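Local coordinates for ferrous iron uptake transporter protein B (Streptococcus thermophilus, PDB 3TAH) that probably drives ferrous iron uptake across the cell membrane by GTP hydrolysis, this piece being its cytosolic G-protein domain with the attached helical domain, at residues Y201-F206 and S243-E248. The protein carries 1 engineered substitution. Sequence-based numbering, arbitrary orientation.
Sequences YAIKLF and SIVINE
V245 splits its two methyls between I203 and F206, and in doing so joins two helices of the FeoB cytosolic helical domain, the all-helical part that accompanies the P-loop GTPase fold. Helix packing of this kind illustrates how a few branched and aromatic side chains can bridge axes too far apart for backbones to meet: the short axes of 201-206 and 243-248 stay 10.6 Å apart at closest approach, with their N-to-C directions turned 130° from each other. I203 and V245 lie nearest in the backbone register, their CA atoms 7.9 Å apart. Each offers the branch that lies anti to its own backbone N, and I203 CG2 meets V245 CG1 at 3.8 Å. The other valine methyl, CG2, comes up to the edge of the F206 ring, near the ring plane, where it lies 3.6 Å from F206 CD2. The same methyl is 3.9 Å from F206 CE2. The CB of F206 points toward the other helix, and with CG anti to the backbone N (chi1 179°) the ring edge comes to lie against V245 and I244. F206 and V245 lie alongside each other, their side chains pointing opposite ways. The I244 side chain, one residue earlier, runs roughly perpendicular to that of F206. All four residues are buried and the contact between them is wholly apolar. Helix 220-237 adds I230 and T233 against F206 and F237 against I244, while I185 of helix 176-189 also touches the F206 side chain, which therefore has neighbours on three helices. The second partner at the ring edge is the terminal methyl of I244, whose CD1 lies 4.1 Å from F206 CZ.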
ATOM      1  N   TYR A 201       0.602   6.722 -10.230  1.00 13.95           N
ATOM      2  CA  TYR A 201       1.425   7.691 -10.943  1.00 13.29           C
ATOM      3  C   TYR A 201       0.750   9.058 -11.015  1.00 12.79           C
ATOM      4  O   TYR A 201       1.420  10.074 -10.862  1.00 12.74           O
ATOM      5  CB  TYR A 201       1.748   7.195 -12.347  1.00 14.79           C
ATOM      6  CG  TYR A 201       2.768   6.099 -12.364  1.00 13.59           C
ATOM      7  CD1 TYR A 201       4.104   6.370 -12.069  1.00 17.58           C
ATOM      8  CD2 TYR A 201       2.421   4.801 -12.687  1.00 14.48           C
ATOM      9  CE1 TYR A 201       5.056   5.367 -12.082  1.00 17.12           C
ATOM     10  CE2 TYR A 201       3.367   3.798 -12.706  1.00 16.00           C
ATOM     11  CZ  TYR A 201       4.681   4.089 -12.409  1.00 18.23           C
ATOM     12  OH  TYR A 201       5.622   3.086 -12.416  1.00 19.45           O
ATOM     13  N   ALA A 202      -0.562   9.085 -11.240  1.00 12.88           N
ATOM     14  CA  ALA A 202      -1.276  10.356 -11.329  1.00 12.91           C
ATOM     15  C   ALA A 202      -1.175  11.140 -10.005  1.00 12.60           C
ATOM     16  O   ALA A 202      -0.940  12.346 -10.005  1.00 13.00           O
ATOM     17  CB  ALA A 202      -2.730  10.142 -11.734  1.00 11.33           C
ATOM     18  N   ILE A 203      -1.349  10.453  -8.883  1.00 13.63           N
ATOM     19  CA  ILE A 203      -1.275  11.091  -7.570  1.00 14.18           C
ATOM     20  C   ILE A 203       0.148  11.565  -7.289  1.00 14.25           C
ATOM     21  O   ILE A 203       0.343  12.670  -6.779  1.00 15.40           O
ATOM     22  CB  ILE A 203      -1.772  10.167  -6.441  1.00 13.99           C
ATOM     23  CG1 ILE A 203      -3.269   9.934  -6.591  1.00 16.94           C
ATOM     24  CG2 ILE A 203      -1.499  10.812  -5.054  1.00 15.97           C
ATOM     25  CD1 ILE A 203      -3.806   8.805  -5.768  1.00 15.46           C
ATOM     26  N   LYS A 204       1.136  10.732  -7.612  1.00 14.34           N
ATOM     27  CA  LYS A 204       2.540  11.127  -7.463  1.00 14.58           C
ATOM     28  C   LYS A 204       2.906  12.358  -8.281  1.00 14.25           C
ATOM     29  O   LYS A 204       3.636  13.225  -7.814  1.00 12.97           O
ATOM     30  CB  LYS A 204       3.464   9.968  -7.832  1.00 16.74           C
ATOM     31  CG  LYS A 204       3.479   8.875  -6.786  1.00 17.67           C
ATOM     32  CD  LYS A 204       4.446   9.196  -5.683  1.00 21.31           C
ATOM     33  CE  LYS A 204       4.227   8.350  -4.441  1.00 21.45           C
ATOM     34  NZ  LYS A 204       2.974   8.745  -3.742  1.00 22.67           N
ATOM     35  N   LEU A 205       2.403  12.434  -9.508  1.00 14.07           N
ATOM     36  CA  LEU A 205       2.644  13.599 -10.342  1.00 14.56           C
ATOM     37  C   LEU A 205       1.999  14.845  -9.756  1.00 13.84           C
ATOM     38  O   LEU A 205       2.602  15.930  -9.778  1.00 13.72           O
ATOM     39  CB  LEU A 205       2.128  13.370 -11.761  1.00 14.45           C
ATOM     40  CG  LEU A 205       3.039  12.430 -12.559  1.00 13.72           C
ATOM     41  CD1 LEU A 205       2.309  11.913 -13.785  1.00 12.43           C
ATOM     42  CD2 LEU A 205       4.344  13.133 -12.921  1.00 13.91           C
ATOM     43  N   PHE A 206       0.787  14.677  -9.230  1.00 12.05           N
ATOM     44  CA  PHE A 206       0.068  15.790  -8.633  1.00 11.77           C
ATOM     45  C   PHE A 206       0.871  16.384  -7.474  1.00 13.43           C
ATOM     46  O   PHE A 206       1.003  17.613  -7.362  1.00 16.13           O
ATOM     47  CB  PHE A 206      -1.320  15.374  -8.146  1.00 12.28           C
ATOM     48  CG  PHE A 206      -2.080  16.498  -7.489  1.00 11.94           C
ATOM     49  CD1 PHE A 206      -2.783  17.422  -8.256  1.00 12.59           C
ATOM     50  CD2 PHE A 206      -2.082  16.646  -6.106  1.00 12.87           C
ATOM     51  CE1 PHE A 206      -3.486  18.473  -7.646  1.00 14.86           C
ATOM     52  CE2 PHE A 206      -2.778  17.697  -5.485  1.00 15.30           C
ATOM     53  CZ  PHE A 206      -3.482  18.610  -6.250  1.00 15.48           C
ATOM     54  N   SER A 243       0.388  18.711   0.568  1.00 17.95           N
ATOM     55  CA  SER A 243      -0.483  18.815   1.745  1.00 17.79           C
ATOM     56  C   SER A 243      -1.923  18.382   1.464  1.00 16.27           C
ATOM     57  O   SER A 243      -2.549  17.731   2.300  1.00 16.65           O
ATOM     58  CB  SER A 243      -0.489  20.241   2.304  1.00 19.03           C
ATOM     59  OG  SER A 243       0.771  20.595   2.840  1.00 19.94           O
ATOM     60  N   ILE A 244      -2.439  18.754   0.296  1.00 15.16           N
ATOM     61  CA  ILE A 244      -3.777  18.375  -0.140  1.00 14.26           C
ATOM     62  C   ILE A 244      -3.905  16.859  -0.102  1.00 14.18           C
ATOM     63  O   ILE A 244      -4.860  16.323   0.476  1.00 12.57           O
ATOM     64  CB  ILE A 244      -4.100  18.913  -1.574  1.00 15.15           C
ATOM     65  CG1 ILE A 244      -4.258  20.440  -1.599  1.00 14.76           C
ATOM     66  CG2 ILE A 244      -5.381  18.260  -2.119  1.00 13.69           C
ATOM     67  CD1 ILE A 244      -4.230  21.046  -3.022  1.00 13.87           C
ATOM     68  N   VAL A 245      -2.936  16.167  -0.691  1.00 12.61           N
ATOM     69  CA  VAL A 245      -2.986  14.691  -0.747  1.00 14.66           C
ATOM     70  C   VAL A 245      -2.885  14.077   0.652  1.00 13.99           C
ATOM     71  O   VAL A 245      -3.644  13.172   0.987  1.00 14.16           O
ATOM     72  CB  VAL A 245      -1.909  14.120  -1.700  1.00 14.72           C
ATOM     73  CG1 VAL A 245      -1.939  12.600  -1.705  1.00 15.55           C
ATOM     74  CG2 VAL A 245      -2.128  14.649  -3.102  1.00 12.12           C
ATOM     75  N   ILE A 246      -1.965  14.587   1.465  1.00 14.30           N
ATOM     76  CA  ILE A 246      -1.835  14.162   2.859  1.00 13.96           C
ATOM     77  C   ILE A 246      -3.150  14.304   3.607  1.00 13.92           C
ATOM     78  O   ILE A 246      -3.606  13.361   4.260  1.00 12.46           O
ATOM     79  CB  ILE A 246      -0.749  14.976   3.613  1.00 14.28           C
ATOM     80  CG1 ILE A 246       0.658  14.623   3.126  1.00 14.26           C
ATOM     81  CG2 ILE A 246      -0.844  14.720   5.095  1.00 14.54           C
ATOM     82  CD1 ILE A 246       1.753  15.529   3.742  1.00 15.91           C
ATOM     83  N   ASN A 247      -3.770  15.481   3.490  1.00 13.50           N
ATOM     84  CA  ASN A 247      -5.031  15.749   4.181  1.00 15.30           C
ATOM     85  C   ASN A 247      -6.138  14.829   3.695  1.00 14.13           C
ATOM     86  O   ASN A 247      -6.925  14.332   4.501  1.00 13.73           O
ATOM     87  CB  ASN A 247      -5.441  17.229   4.019  1.00 17.67           C
ATOM     88  CG  ASN A 247      -4.489  18.186   4.714  1.00 21.72           C
ATOM     89  OD1 ASN A 247      -3.753  17.794   5.618  1.00 24.29           O
ATOM     90  ND2 ASN A 247      -4.506  19.460   4.299  1.00 22.71           N
ATOM     91  N   GLU A 248      -6.200  14.598   2.371  1.00 14.18           N
ATOM     92  CA  GLU A 248      -7.213  13.698   1.797  1.00 14.56           C
ATOM     93  C   GLU A 248      -7.027  12.254   2.254  1.00 12.06           C
ATOM     94  O   GLU A 248      -8.022  11.587   2.540  1.00 12.78           O
ATOM     95  CB  GLU A 248      -7.275  13.785   0.260  1.00 14.60           C
ATOM     96  CG  GLU A 248      -7.863  15.093  -0.263  1.00 15.20           C
ATOM     97  CD  GLU A 248      -9.264  15.380   0.250  1.00 15.28           C
ATOM     98  OE1 GLU A 248     -10.116  14.481   0.270  1.00 14.96           O
ATOM     99  OE2 GLU A 248      -9.512  16.532   0.635  1.00 16.97           O
TER